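PDB 2HSI: putative peptidase M23 from Pseudomonas aeruginosa PAO1, which is of unproven function but binds a zinc ion and probably acts as a metalloendopeptidase of the M23 type. Local coordinates for residues A[34-38]-A[76-82]; A[59-63]-A[219-223]. One frame throughout, in Å; residues are numbered along the deposited sequence.

Interaction 1 lies inside the N-terminal domain and interaction 2 ties that domain to the zinc-binding M23 domain; their centres are about 17 Å apart, with about 8 Å between nearest atoms. Interaction 1 sits in loops flanking two neighbouring strands of the six-stranded antiparallel sheet, the loop entering edge strand 39-43 and the loop leaving strand 70-75. Strand 58-64, on the far side of 70-75, itself carries one half of interaction 2; the turn leading into strand 222-229 supplies the other. Along the chain the order is 34-38, 59-63, 76-82, 219-223, so the segments alternate, and the same sheet underlies a contact within the N-terminal domain and one between domains.

Interaction 1. Residues A[34-38]-A[76-82]; sequences PVPGG and IPLSTKP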
# COMPACT_ATOMS: atom_id res chain seq x y z
N PRO A 34 7.01 -1.23 13.75
CA PRO A 34 8.12 -0.54 13.09
C PRO A 34 9.37 -1.40 12.91
O PRO A 34 10.26 -1.40 13.77
CB PRO A 34 8.37 0.69 13.99
CG PRO A 34 7.83 0.30 15.34
CD PRO A 34 6.93 -0.89 15.18
N VAL A 35 9.41 -2.12 11.79
CA VAL A 35 10.53 -2.95 11.37
C VAL A 35 10.75 -2.66 9.87
O VAL A 35 9.91 -2.01 9.26
CB VAL A 35 10.24 -4.48 11.63
CG1 VAL A 35 10.08 -4.78 13.12
CG2 VAL A 35 9.03 -4.96 10.84
N PRO A 36 11.89 -3.09 9.27
CA PRO A 36 11.99 -2.89 7.81
C PRO A 36 10.89 -3.68 7.07
O PRO A 36 10.61 -4.82 7.44
CB PRO A 36 13.38 -3.43 7.46
CG PRO A 36 14.13 -3.41 8.79
CD PRO A 36 13.10 -3.74 9.80
N GLY A 37 10.25 -3.07 6.08
CA GLY A 37 9.07 -3.69 5.45
C GLY A 37 7.79 -3.50 6.25
O GLY A 37 6.73 -4.00 5.85
N GLY A 38 7.89 -2.79 7.37
CA GLY A 38 6.77 -2.63 8.30
C GLY A 38 6.18 -1.23 8.32
O GLY A 38 6.32 -0.47 7.36
N ILE A 76 7.72 1.74 6.00
CA ILE A 76 9.18 1.61 6.13
C ILE A 76 9.72 0.66 5.06
O ILE A 76 9.40 -0.53 5.08
CB ILE A 76 9.59 1.09 7.54
CG1 ILE A 76 8.85 1.83 8.66
CG2 ILE A 76 11.11 1.15 7.71
CD1 ILE A 76 9.09 3.34 8.71
N PRO A 77 10.52 1.18 4.12
CA PRO A 77 11.05 0.27 3.08
C PRO A 77 11.84 -0.91 3.66
O PRO A 77 12.45 -0.80 4.73
CB PRO A 77 11.97 1.17 2.26
CG PRO A 77 11.45 2.55 2.48
CD PRO A 77 10.95 2.58 3.89
N LEU A 78 11.80 -2.04 2.96
CA LEU A 78 12.49 -3.26 3.40
C LEU A 78 14.02 -3.08 3.49
O LEU A 78 14.68 -3.72 4.30
CB LEU A 78 12.12 -4.44 2.50
CG LEU A 78 12.40 -5.87 3.01
CD1 LEU A 78 11.53 -6.24 4.21
CD2 LEU A 78 12.22 -6.88 1.88
N SER A 79 14.56 -2.17 2.69
CA SER A 79 16.00 -1.86 2.71
C SER A 79 16.45 -0.93 3.86
O SER A 79 17.64 -0.69 4.04
CB SER A 79 16.43 -1.29 1.36
OG SER A 79 15.83 -0.03 1.11
N THR A 80 15.50 -0.42 4.65
CA THR A 80 15.81 0.49 5.76
C THR A 80 16.60 -0.21 6.86
O THR A 80 16.18 -1.23 7.39
CB THR A 80 14.54 1.09 6.39
OG1 THR A 80 13.70 1.62 5.36
CG2 THR A 80 14.88 2.21 7.37
N LYS A 81 17.75 0.37 7.20
CA LYS A 81 18.56 -0.12 8.30
C LYS A 81 17.89 0.26 9.62
O LYS A 81 17.46 1.42 9.79
CB LYS A 81 20.00 0.42 8.22
CG LYS A 81 20.97 -0.44 7.38
CD LYS A 81 20.80 -0.24 5.87
CE LYS A 81 21.16 -1.50 5.09
NZ LYS A 81 20.61 -1.46 3.71
N PRO A 82 17.75 -0.71 10.53
CA PRO A 82 17.22 -0.41 11.87
C PRO A 82 17.99 0.74 12.55
O PRO A 82 19.20 0.91 12.33
CB PRO A 82 17.40 -1.73 12.62
CG PRO A 82 17.35 -2.77 11.52
CD PRO A 82 18.07 -2.14 10.38
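P36 lays its ring against the backbone of the turn formed by residues 77-80. Its CG comes to 3.3 Å from T80 O and its CB to 3.4 Å from L78 O, so the ring meets mainly carbonyl oxygens. Beyond it the P82 ring makes a looser apolar contact, while V102 of strand 96-102 also touches P36. I76 packs against the carbonyl oxygens of V35 and G38. Its CB sits 3.6 Å from V35 O; CG2, anti to the backbone N, approaches the same oxygen, but this placement belongs to one of two modelled conformers and is less certain, as are the side chain's contacts with F100 and V102.

The backbone continues the pairing of strands 39-43 and 70-75 in the antiparallel sheet: I76 N donates to G38 O at 2.9 Å. Next to it two turns meet, a type II beta turn from V35 to G38 and a type I beta turn from P77 to T80. G37 N gives weak bonds to I76 O and P77 O. P77 O is gripped more firmly within its own turn, where T80 N and T80 OG1 both donate from the same face of the carbonyl plane. L78 carries CD1 across to the 35-38 turn, 3.6 Å from P36 O and 3.8 Å from G37 CA, where a glycine's lack of a side chain allows the approach; F166 also touches this leucine, whose side chain is about 8 Å from that of zinc ligand H180.

Interaction 2. Residues A[59-63]-A[219-223]; sequences PVLVV and GQGFI
Q220 reaches across to strand 58-64 and bonds to its backbone: V62 N donates to Q220 OE1 at 3.0 Å, nearly straight at 168°, with the donor tilted 30° from the amide's carbonyl plane. CG lies anti to the carbonyl carbon (chi1 -65°) and the chain runs extended beyond it, carrying the amide to V62. A water extends the link, donating to V62 O at 2.8 Å and accepting from Q220 NE2 at 3.1 Å. The amide therefore serves both backbone polar groups of V62, one directly and one through water. NE2 has a further acceptor in P146 O.

Apolar contact centres on L61. Its side chain crosses that of Q220 at about a right angle, with CD1 3.8 Å from Q220 CB. The other branch, CD2, approaches F222 CB at 4.3 Å and meets the phenylalanine ring obliquely. L266 touches both L61 and F222, and F276 and H218 bring their rings against F222.

The type I' beta turn from G219 to F222, closed by F222 N bonding to G219 O, is the hairpin turn between strands 213-219 and 222-229 of the M23 domain, and it presents Q220 to the N-terminal sheet. At this contact a neutral amide is held in one orientation, OE1 toward V62 N and NE2 toward P146 O and the water; L61 adds apolar packing, and no charged side chain of the two segments takes part.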
# COMPACT_ATOMS: atom_id res chain seq x y z
N PRO A 59 5.69 12.25 0.70
CA PRO A 59 4.53 12.58 1.54
C PRO A 59 3.90 11.35 2.19
O PRO A 59 3.82 10.29 1.56
CB PRO A 59 3.57 13.28 0.56
CG PRO A 59 3.96 12.79 -0.77
CD PRO A 59 5.45 12.59 -0.71
N VAL A 60 3.46 11.51 3.43
CA VAL A 60 3.02 10.41 4.29
C VAL A 60 1.55 10.60 4.70
O VAL A 60 1.10 11.73 4.90
CB VAL A 60 3.94 10.34 5.55
CG1 VAL A 60 3.36 9.47 6.64
CG2 VAL A 60 5.32 9.86 5.15
N LEU A 61 0.82 9.48 4.82
CA LEU A 61 -0.57 9.43 5.31
C LEU A 61 -0.72 10.00 6.73
O LEU A 61 -0.05 9.56 7.67
CB LEU A 61 -1.09 7.99 5.28
CG LEU A 61 -2.42 7.61 5.95
CD1 LEU A 61 -3.55 8.38 5.31
CD2 LEU A 61 -2.68 6.12 5.85
N VAL A 62 -1.60 10.99 6.85
CA VAL A 62 -1.86 11.67 8.11
C VAL A 62 -3.35 11.57 8.44
O VAL A 62 -4.21 11.94 7.63
CB VAL A 62 -1.40 13.16 8.06
CG1 VAL A 62 -1.82 13.92 9.30
CG2 VAL A 62 0.12 13.27 7.86
N VAL A 63 -3.66 11.04 9.62
CA VAL A 63 -5.05 10.85 10.05
C VAL A 63 -5.18 11.24 11.52
O VAL A 63 -4.19 11.23 12.25
CB VAL A 63 -5.56 9.38 9.85
CG1 VAL A 63 -5.52 8.95 8.38
CG2 VAL A 63 -4.77 8.37 10.70
N GLY A 219 -6.02 6.65 -0.86
CA GLY A 219 -5.85 8.04 -0.46
C GLY A 219 -4.53 8.27 0.27
O GLY A 219 -4.08 7.42 1.03
N GLN A 220 -3.92 9.43 0.03
CA GLN A 220 -2.69 9.87 0.71
C GLN A 220 -1.57 8.82 0.67
O GLN A 220 -0.96 8.50 1.69
CB GLN A 220 -2.97 10.34 2.15
CG GLN A 220 -3.83 11.60 2.24
CD GLN A 220 -3.82 12.25 3.61
OE1 GLN A 220 -2.84 12.17 4.35
NE2 GLN A 220 -4.90 12.94 3.93
N GLY A 221 -1.34 8.31 -0.53
CA GLY A 221 -0.26 7.37 -0.80
C GLY A 221 -0.50 5.93 -0.37
O GLY A 221 0.34 5.07 -0.62
N PHE A 222 -1.64 5.68 0.29
CA PHE A 222 -2.01 4.35 0.75
C PHE A 222 -2.63 3.63 -0.44
O PHE A 222 -3.74 3.96 -0.85
CB PHE A 222 -3.03 4.48 1.89
CG PHE A 222 -3.39 3.18 2.59
CD1 PHE A 222 -2.47 2.14 2.70
CD2 PHE A 222 -4.63 3.05 3.22
CE1 PHE A 222 -2.81 0.97 3.38
CE2 PHE A 222 -4.98 1.89 3.90
CZ PHE A 222 -4.07 0.85 3.99
N ILE A 223 -1.89 2.68 -0.99
CA ILE A 223 -2.22 2.11 -2.32
C ILE A 223 -2.15 0.58 -2.31
O ILE A 223 -1.17 -0.01 -1.82
CB ILE A 223 -1.27 2.72 -3.41
CG1 ILE A 223 -1.61 4.21 -3.65
CG2 ILE A 223 -1.31 1.92 -4.75
CD1 ILE A 223 -0.53 5.01 -4.35
O HOH W 1 -4.94 14.45 6.68